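Local atomic coordinates of putative chorismate mutase (Yersinia pestis biovar Microtus str. 91001, PDB entry 2GBB), a protein that catalyses the Claisen rearrangement of chorismate to prephenate as a secreted, all-helical chorismate mutase. Residues Ala7-Asn11 with Phe129-Gln135; Gly52-Ile58 with Gln152-Lys156. All blocks are in the same frame, centred on the assembly; numbering follows the deposited sequence.

Interaction 1 of 2, residues Ala7-Asn11 with Phe129-Gln135. With SO4 (sulfate ion), chain H.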
ATOM      1  N   ALA A   7       0.918 -23.269  10.021  1.00 29.65           N
ATOM      2  CA  ALA A   7       1.645 -22.047   9.675  1.00 29.32           C
ATOM      3  C   ALA A   7       2.435 -22.091   8.375  1.00 29.01           C
ATOM      4  O   ALA A   7       2.424 -21.094   7.651  1.00 30.91           O
ATOM      5  CB  ALA A   7       2.536 -21.613  10.813  1.00 29.13           C
ATOM      6  N   PRO A   8       3.159 -23.206   8.081  1.00 28.45           N
ATOM      7  CA  PRO A   8       3.891 -23.318   6.809  1.00 27.53           C
ATOM      8  C   PRO A   8       2.987 -23.133   5.593  1.00 26.86           C
ATOM      9  O   PRO A   8       3.381 -22.513   4.584  1.00 27.52           O
ATOM     10  CB  PRO A   8       4.457 -24.744   6.857  1.00 27.21           C
ATOM     11  CG  PRO A   8       4.644 -25.047   8.349  1.00 28.06           C
ATOM     12  CD  PRO A   8       3.404 -24.377   8.958  1.00 28.50           C
ATOM     13  N   LEU A   9       1.769 -23.631   5.701  1.00 25.73           N
ATOM     14  CA  LEU A   9       0.761 -23.489   4.640  1.00 25.19           C
ATOM     15  C   LEU A   9       0.270 -22.062   4.507  1.00 23.88           C
ATOM     16  O   LEU A   9       0.130 -21.559   3.394  1.00 23.60           O
ATOM     17  CB  LEU A   9      -0.405 -24.470   4.864  1.00 25.81           C
ATOM     18  CG  LEU A   9       0.045 -25.949   5.009  1.00 28.41           C
ATOM     19  CD1 LEU A   9      -0.956 -26.833   5.752  1.00 31.02           C
ATOM     20  CD2 LEU A   9       0.345 -26.553   3.635  1.00 32.14           C
ATOM     21  N   ILE A  10       0.023 -21.408   5.633  1.00 23.17           N
ATOM     22  CA  ILE A  10      -0.419 -20.026   5.630  1.00 24.28           C
ATOM     23  C   ILE A  10       0.675 -19.124   5.041  1.00 25.31           C
ATOM     24  O   ILE A  10       0.427 -18.267   4.170  1.00 24.12           O
ATOM     25  CB  ILE A  10      -0.740 -19.609   7.066  1.00 23.83           C
ATOM     26  CG1 ILE A  10      -2.011 -20.348   7.562  1.00 23.41           C
ATOM     27  CG2 ILE A  10      -0.822 -18.114   7.182  1.00 24.71           C
ATOM     28  CD1 ILE A  10      -2.347 -20.091   9.055  1.00 24.90           C
ATOM     29  N   ASN A  11       1.913 -19.376   5.473  1.00 26.22           N
ATOM     30  CA  ASN A  11       3.057 -18.724   4.852  1.00 27.81           C
ATOM     31  C   ASN A  11       3.166 -18.863   3.333  1.00 27.53           C
ATOM     32  O   ASN A  11       3.399 -17.871   2.642  1.00 29.12           O
ATOM     33  CB  ASN A  11       4.364 -19.157   5.546  1.00 28.17           C
ATOM     34  CG  ASN A  11       5.563 -18.440   4.990  1.00 30.66           C
ATOM     35  OD1 ASN A  11       5.765 -17.272   5.274  1.00 28.57           O
ATOM     36  ND2 ASN A  11       6.336 -19.123   4.145  1.00 33.20           N
ATOM     37  N   PHE A 129       4.079 -19.061  14.988  1.00 44.00           N
ATOM     38  CA  PHE A 129       3.474 -18.349  13.859  1.00 43.15           C
ATOM     39  C   PHE A 129       4.356 -17.205  13.379  1.00 44.44           C
ATOM     40  O   PHE A 129       4.688 -17.112  12.189  1.00 44.37           O
ATOM     41  CB  PHE A 129       2.072 -17.833  14.225  1.00 41.55           C
ATOM     42  CG  PHE A 129       0.961 -18.754  13.796  1.00 38.62           C
ATOM     43  CD1 PHE A 129       0.936 -20.082  14.210  1.00 35.01           C
ATOM     44  CD2 PHE A 129      -0.081 -18.289  12.984  1.00 35.33           C
ATOM     45  CE1 PHE A 129      -0.113 -20.926  13.821  1.00 32.99           C
ATOM     46  CE2 PHE A 129      -1.124 -19.141  12.588  1.00 31.06           C
ATOM     47  CZ  PHE A 129      -1.137 -20.440  13.006  1.00 33.34           C
ATOM     48  N   ILE A 130       4.772 -16.348  14.299  1.00 45.71           N
ATOM     49  CA  ILE A 130       5.713 -15.285  13.923  1.00 47.78           C
ATOM     50  C   ILE A 130       6.980 -15.795  13.200  1.00 47.79           C
ATOM     51  O   ILE A 130       7.330 -15.306  12.120  1.00 48.99           O
ATOM     52  CB  ILE A 130       6.101 -14.409  15.132  1.00 47.89           C
ATOM     53  CG1 ILE A 130       4.855 -13.698  15.691  1.00 48.81           C
ATOM     54  CG2 ILE A 130       7.261 -13.429  14.743  1.00 48.88           C
ATOM     55  CD1 ILE A 130       4.331 -12.570  14.803  1.00 49.63           C
ATOM     56  N   ASN A 131       7.646 -16.783  13.781  1.00 47.64           N
ATOM     57  CA  ASN A 131       8.903 -17.288  13.221  1.00 47.20           C
ATOM     58  C   ASN A 131       8.726 -18.014  11.894  1.00 45.87           C
ATOM     59  O   ASN A 131       9.699 -18.161  11.128  1.00 45.66           O
ATOM     60  CB  ASN A 131       9.622 -18.210  14.233  1.00 48.09           C
ATOM     61  CG  ASN A 131      10.068 -17.470  15.514  1.00 51.15           C
ATOM     62  OD1 ASN A 131      10.177 -16.227  15.546  1.00 53.06           O
ATOM     63  ND2 ASN A 131      10.323 -18.241  16.579  1.00 52.97           N
ATOM     64  N   THR A 132       7.495 -18.462  11.620  1.00 43.83           N
ATOM     65  CA  THR A 132       7.218 -19.309  10.456  1.00 42.20           C
ATOM     66  C   THR A 132       6.582 -18.503   9.338  1.00 41.87           C
ATOM     67  O   THR A 132       6.843 -18.738   8.167  1.00 41.93           O
ATOM     68  CB  THR A 132       6.255 -20.487  10.800  1.00 42.12           C
ATOM     69  OG1 THR A 132       6.744 -21.185  11.941  1.00 41.41           O
ATOM     70  CG2 THR A 132       6.114 -21.457   9.622  1.00 40.58           C
ATOM     71  N   ILE A 133       5.707 -17.577   9.700  1.00 40.88           N
ATOM     72  CA  ILE A 133       5.050 -16.784   8.690  1.00 40.58           C
ATOM     73  C   ILE A 133       5.853 -15.491   8.579  1.00 41.41           C
ATOM     74  O   ILE A 133       5.630 -14.542   9.318  1.00 40.64           O
ATOM     75  CB  ILE A 133       3.556 -16.523   9.030  1.00 40.23           C
ATOM     76  CG1 ILE A 133       2.807 -17.855   9.244  1.00 38.53           C
ATOM     77  CG2 ILE A 133       2.902 -15.740   7.901  1.00 38.88           C
ATOM     78  CD1 ILE A 133       1.546 -17.742  10.074  1.00 36.71           C
ATOM     79  N   ARG A 134       6.841 -15.516   7.689  1.00 42.37           N
ATOM     80  CA  ARG A 134       7.652 -14.348   7.371  1.00 44.08           C
ATOM     81  C   ARG A 134       7.685 -14.140   5.853  1.00 42.53           C
ATOM     82  O   ARG A 134       8.029 -15.048   5.098  1.00 42.62           O
ATOM     83  CB  ARG A 134       9.091 -14.445   7.949  1.00 43.95           C
ATOM     84  CG  ARG A 134       9.623 -15.813   8.395  1.00 46.79           C
ATOM     85  CD  ARG A 134      11.049 -15.683   9.074  1.00 49.34           C
ATOM     86  NE  ARG A 134      12.089 -15.097   8.190  1.00 58.21           N
ATOM     87  CZ  ARG A 134      12.615 -13.870   8.327  1.00 62.12           C
ATOM     88  NH1 ARG A 134      12.239 -13.076   9.332  1.00 63.05           N
ATOM     89  NH2 ARG A 134      13.529 -13.426   7.455  1.00 62.69           N
ATOM     90  N   GLN A 135       7.269 -12.963   5.411  1.00 41.01           N
ATOM     91  CA  GLN A 135       7.337 -12.593   3.995  1.00 39.69           C
ATOM     92  C   GLN A 135       7.737 -11.115   3.967  1.00 38.26           C
ATOM     93  O   GLN A 135       7.444 -10.355   4.898  1.00 37.30           O
ATOM     94  CB  GLN A 135       5.984 -12.736   3.248  1.00 40.69           C
ATOM     95  CG  GLN A 135       5.330 -14.130   3.062  1.00 40.48           C
ATOM     96  CD  GLN A 135       6.117 -15.078   2.155  1.00 47.07           C
ATOM     97  OE1 GLN A 135       6.708 -14.675   1.129  1.00 48.12           O
ATOM     98  NE2 GLN A 135       6.127 -16.360   2.532  1.00 48.00           N
TER
HETATM   99  S   SO4 H 202       9.483 -21.730  16.640  0.50 54.39           S
HETATM  100  O1  SO4 H 202       8.665 -22.019  17.823  0.50 53.14           O
HETATM  101  O2  SO4 H 202      10.025 -22.999  16.128  0.50 52.81           O
HETATM  102  O3  SO4 H 202       8.654 -21.144  15.601  0.50 52.80           O
HETATM  103  O4  SO4 H 202      10.555 -20.789  16.956  0.50 51.10           O
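A7 meets F129, T132 and I133 where the N-terminal helix 7-14 of this all-helical AroQ-type chorismate mutase packs against the end of helix 126-132 and the loop that follows it. The apolar part gathers round A7 and I10. The CB of A7 sits over one face of the F129 ring, 4.2 Å from the centroid and 18° off the normal, a CH-pi contact displaced toward the rim. The I10 and F129 side chains cross at about a right angle, with I10 CD1 3.9 Å from F129 CE2. I10 CG2, anti to the backbone N, reaches I133 CD1 at 3.8 Å. T132 turns CG2 toward A7 CB and the P8 ring, while its OG1 is occupied by the carbonyl O of H128. F147 and F150 adjoin the F129 ring, and I146 lies against I10, so helix 140-150 extends this apolar cluster.

A sulfate ion, probably from the crystallisation liquor, accepts a bond from N131 ND2 to its O4 (2.6 Å) and another from H128 ND1.

Polar contacts gather on N11, which faces the chain leaving helix 126-132 at I133. With CG anti to the backbone N (chi1 -176°), N11 directs OD1 at the loop; it receives a weak bond from R134 N and a shorter one from Q135 NE2. The Q135 side chain also lies about 5 Å from that of I72, a probable substrate-binding residue. Bent at chi2, the Q135 chain brings NE2 to 2.9 Å from N11 OD1, above the carbonyl plane, the amide planes 34° apart.

Interaction 2 of 2, residues Gly52-Ile58 with Gln152-Lys156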
ATOM      1  N   GLY A  52     -15.780 -31.062   8.181  1.00 33.07           N
ATOM      2  CA  GLY A  52     -16.206 -31.202   9.559  1.00 31.71           C
ATOM      3  C   GLY A  52     -15.890 -29.977  10.417  1.00 30.95           C
ATOM      4  O   GLY A  52     -15.862 -30.059  11.630  1.00 30.19           O
ATOM      5  N   LEU A  53     -15.639 -28.832   9.777  1.00 30.10           N
ATOM      6  CA  LEU A  53     -15.386 -27.605  10.489  1.00 30.02           C
ATOM      7  C   LEU A  53     -16.688 -26.843  10.624  1.00 30.76           C
ATOM      8  O   LEU A  53     -17.577 -26.970   9.786  1.00 31.47           O
ATOM      9  CB  LEU A  53     -14.310 -26.755   9.786  1.00 28.73           C
ATOM     10  CG  LEU A  53     -12.898 -27.405   9.759  1.00 30.19           C
ATOM     11  CD1 LEU A  53     -11.912 -26.680   8.839  1.00 27.68           C
ATOM     12  CD2 LEU A  53     -12.295 -27.534  11.180  1.00 25.77           C
ATOM     13  N   ASN A  54     -16.812 -26.086  11.704  1.00 30.85           N
ATOM     14  CA  ASN A  54     -17.851 -25.082  11.813  1.00 31.36           C
ATOM     15  C   ASN A  54     -17.631 -23.900  10.817  1.00 31.02           C
ATOM     16  O   ASN A  54     -16.704 -23.116  10.996  1.00 30.09           O
ATOM     17  CB  ASN A  54     -17.861 -24.570  13.249  1.00 31.99           C
ATOM     18  CG  ASN A  54     -19.048 -23.689  13.553  1.00 35.37           C
ATOM     19  OD1 ASN A  54     -19.138 -22.571  12.875  1.00 37.39           O
ATOM     20  ND2 ASN A  54     -19.860 -24.004  14.424  1.00 33.53           N
ATOM     21  N   GLY A  55     -18.502 -23.792   9.809  1.00 30.03           N
ATOM     22  CA  GLY A  55     -18.398 -22.831   8.701  1.00 32.34           C
ATOM     23  C   GLY A  55     -18.202 -21.374   9.101  1.00 32.23           C
ATOM     24  O   GLY A  55     -17.262 -20.741   8.683  1.00 31.69           O
ATOM     25  N   GLU A  56     -19.074 -20.875   9.963  1.00 32.12           N
ATOM     26  CA  GLU A  56     -18.970 -19.518  10.507  1.00 32.38           C
ATOM     27  C   GLU A  56     -17.668 -19.274  11.358  1.00 32.01           C
ATOM     28  O   GLU A  56     -17.086 -18.173  11.324  1.00 30.61           O
ATOM     29  CB  GLU A  56     -20.216 -19.188  11.339  0.70 33.00           C
ATOM     30  CG  GLU A  56     -20.479 -17.709  11.540  0.70 37.72           C
ATOM     31  CD  GLU A  56     -21.539 -17.155  10.593  0.70 45.28           C
ATOM     32  OE1 GLU A  56     -21.299 -17.156   9.358  0.70 45.89           O
ATOM     33  OE2 GLU A  56     -22.612 -16.706  11.092  0.70 48.54           O
ATOM     34  N   SER A  57     -17.173 -20.313  12.061  1.00 30.99           N
ATOM     35  CA  SER A  57     -15.905 -20.209  12.850  1.00 30.59           C
ATOM     36  C   SER A  57     -14.633 -19.979  12.003  1.00 30.46           C
ATOM     37  O   SER A  57     -13.595 -19.572  12.534  1.00 30.81           O
ATOM     38  CB  SER A  57     -15.685 -21.441  13.733  1.00 29.79           C
ATOM     39  OG  SER A  57     -15.064 -22.505  13.020  1.00 27.09           O
ATOM     40  N   ILE A  58     -14.737 -20.262  10.706  1.00 29.13           N
ATOM     41  CA  ILE A  58     -13.676 -20.096   9.712  1.00 29.55           C
ATOM     42  C   ILE A  58     -13.520 -18.660   9.135  1.00 27.88           C
ATOM     43  O   ILE A  58     -12.419 -18.227   8.743  1.00 26.46           O
ATOM     44  CB  ILE A  58     -13.953 -21.128   8.583  1.00 30.77           C
ATOM     45  CG1 ILE A  58     -13.140 -22.378   8.891  1.00 34.60           C
ATOM     46  CG2 ILE A  58     -13.706 -20.577   7.153  1.00 31.87           C
ATOM     47  CD1 ILE A  58     -11.615 -22.092   8.930  1.00 41.26           C
ATOM     48  N   GLN A 152      -9.655 -19.435  16.758  1.00 32.61           N
ATOM     49  CA  GLN A 152     -11.125 -19.320  16.825  1.00 32.56           C
ATOM     50  C   GLN A 152     -11.797 -20.401  15.984  1.00 31.59           C
ATOM     51  O   GLN A 152     -12.996 -20.647  16.153  1.00 32.01           O
ATOM     52  CB  GLN A 152     -11.600 -17.923  16.371  1.00 32.79           C
ATOM     53  CG  GLN A 152     -11.187 -16.766  17.305  1.00 36.27           C
ATOM     54  CD  GLN A 152     -11.658 -16.972  18.711  1.00 41.16           C
ATOM     55  OE1 GLN A 152     -10.873 -16.877  19.671  1.00 43.88           O
ATOM     56  NE2 GLN A 152     -12.942 -17.281  18.861  1.00 39.61           N
ATOM     57  N   VAL A 153     -11.037 -21.068  15.110  1.00 29.33           N
ATOM     58  CA  VAL A 153     -11.623 -22.104  14.264  1.00 29.02           C
ATOM     59  C   VAL A 153     -11.969 -23.374  15.074  1.00 30.20           C
ATOM     60  O   VAL A 153     -11.106 -23.920  15.765  1.00 30.02           O
ATOM     61  CB  VAL A 153     -10.670 -22.541  13.105  1.00 27.46           C
ATOM     62  CG1 VAL A 153     -11.330 -23.631  12.247  1.00 26.83           C
ATOM     63  CG2 VAL A 153     -10.189 -21.351  12.263  1.00 26.42           C
ATOM     64  N   LYS A 154     -13.195 -23.879  14.929  1.00 30.99           N
ATOM     65  CA  LYS A 154     -13.662 -25.055  15.716  1.00 32.13           C
ATOM     66  C   LYS A 154     -14.204 -26.117  14.793  1.00 31.72           C
ATOM     67  O   LYS A 154     -14.698 -25.827  13.707  1.00 30.88           O
ATOM     68  CB  LYS A 154     -14.794 -24.667  16.702  1.00 32.83           C
ATOM     69  CG  LYS A 154     -14.630 -23.364  17.530  1.00 35.81           C
ATOM     70  CD  LYS A 154     -13.572 -23.491  18.625  1.00 38.47           C
ATOM     71  CE  LYS A 154     -13.337 -22.150  19.315  1.00 38.92           C
ATOM     72  NZ  LYS A 154     -11.964 -22.076  19.923  1.00 42.67           N
ATOM     73  N   LEU A 155     -14.182 -27.350  15.264  1.00 32.72           N
ATOM     74  CA  LEU A 155     -14.937 -28.439  14.663  1.00 34.29           C
ATOM     75  C   LEU A 155     -16.446 -28.260  14.801  1.00 37.11           C
ATOM     76  O   LEU A 155     -16.917 -27.545  15.689  1.00 37.17           O
ATOM     77  CB  LEU A 155     -14.563 -29.749  15.342  1.00 34.46           C
ATOM     78  CG  LEU A 155     -13.111 -30.201  15.193  1.00 33.24           C
ATOM     79  CD1 LEU A 155     -12.828 -31.171  16.359  1.00 33.26           C
ATOM     80  CD2 LEU A 155     -12.852 -30.864  13.814  1.00 31.35           C
ATOM     81  N   LYS A 156     -17.179 -28.901  13.905  1.00 40.93           N
ATOM     82  CA  LYS A 156     -18.645 -29.071  13.979  1.00 45.52           C
ATOM     83  C   LYS A 156     -19.208 -29.619  12.686  1.00 47.17           C
ATOM     84  O   LYS A 156     -20.234 -30.307  12.669  1.00 49.47           O
ATOM     85  CB  LYS A 156     -19.398 -27.796  14.366  1.00 46.56           C
ATOM     86  CG  LYS A 156     -20.194 -27.911  15.731  1.00 49.34           C
ATOM     87  CD  LYS A 156     -21.557 -28.617  15.585  1.00 51.12           C
ATOM     88  CE  LYS A 156     -21.500 -30.127  15.941  1.00 55.24           C
ATOM     89  NZ  LYS A 156     -21.328 -30.464  17.427  1.00 54.77           N
ATOM     90  OXT LYS A 156     -18.663 -29.392  11.611  1.00 49.04           O
TER
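S57 OG takes the backbone N-H of K154 in a nearly straight bond, 3.0 Å between OG and K154 N with 177° at the hydrogen. The same hydroxyl donates to N54 O, 2.7 Å from OG, in the carbonyl plane and on a lone pair. This double role depends on S57 chi1 of 84°, which holds OG between the backbone N and the carbonyl carbon, so that one hydroxyl ties the C-terminal tail to the first turn of helix 55-82. Two main-chain bonds lie beside it: N54 N to K154 O, and a nearly straight bond of 2.9 Å from K156 N to G52 O. The L155 CA also approaches G52 O, as a CA-H...O contact.

Together the two main-chain bonds flank L53 and L155, a non-hydrogen-bonded antiparallel pair that forms a single beta bridge in an otherwise helical AroQ-type fold. Just beyond it, N54 is the N-cap of helix 55-82: its OD1 accepts from S57 N (3.1 Å), although the donor is tilted 30° from the carbonyl plane. With OD1 thus engaged, N54 lays its CB and ND2 alongside the K156 side chain, CB to CB at 3.7 Å.

On the side facing helix 93-117, the CD1 of I58 touches both branches of V153, lying 3.7 Å from CG1, and L53 CD2 reaches V153 CG1 and L155 CD2 more loosely. That helix backs the apolar side with I111 on V153, L108 on I58 and A112 on L53. Helix 34-50 adds A48, which touches both L53 and I58. The K154 side chain leads away from the 52-58 segment, and its NZ bonds to N151 O.

The two contacts alternate along the chain, in the order 7-11, 52-58, 129-135, 152-156, so each joins a part of the N-terminal region to the C-terminal one. Their centres lie about 21 Å apart, their nearest atoms about 9 Å. Helix 140-150 lies between their second segments, 129-135 and 152-156: it packs on interaction 1, and the tail that follows it forms interaction 2. Helix 93-117 contacts both through neighbouring positions of one stretch: I107 and Q110 for interaction 1; L108, I111 and A112 for interaction 2. Interaction 1 lies nearer the presumed substrate site, whereas interaction 2 fixes the chain terminus at the start of helix 55-82, which carries the likely substrate-binding residues 69-73.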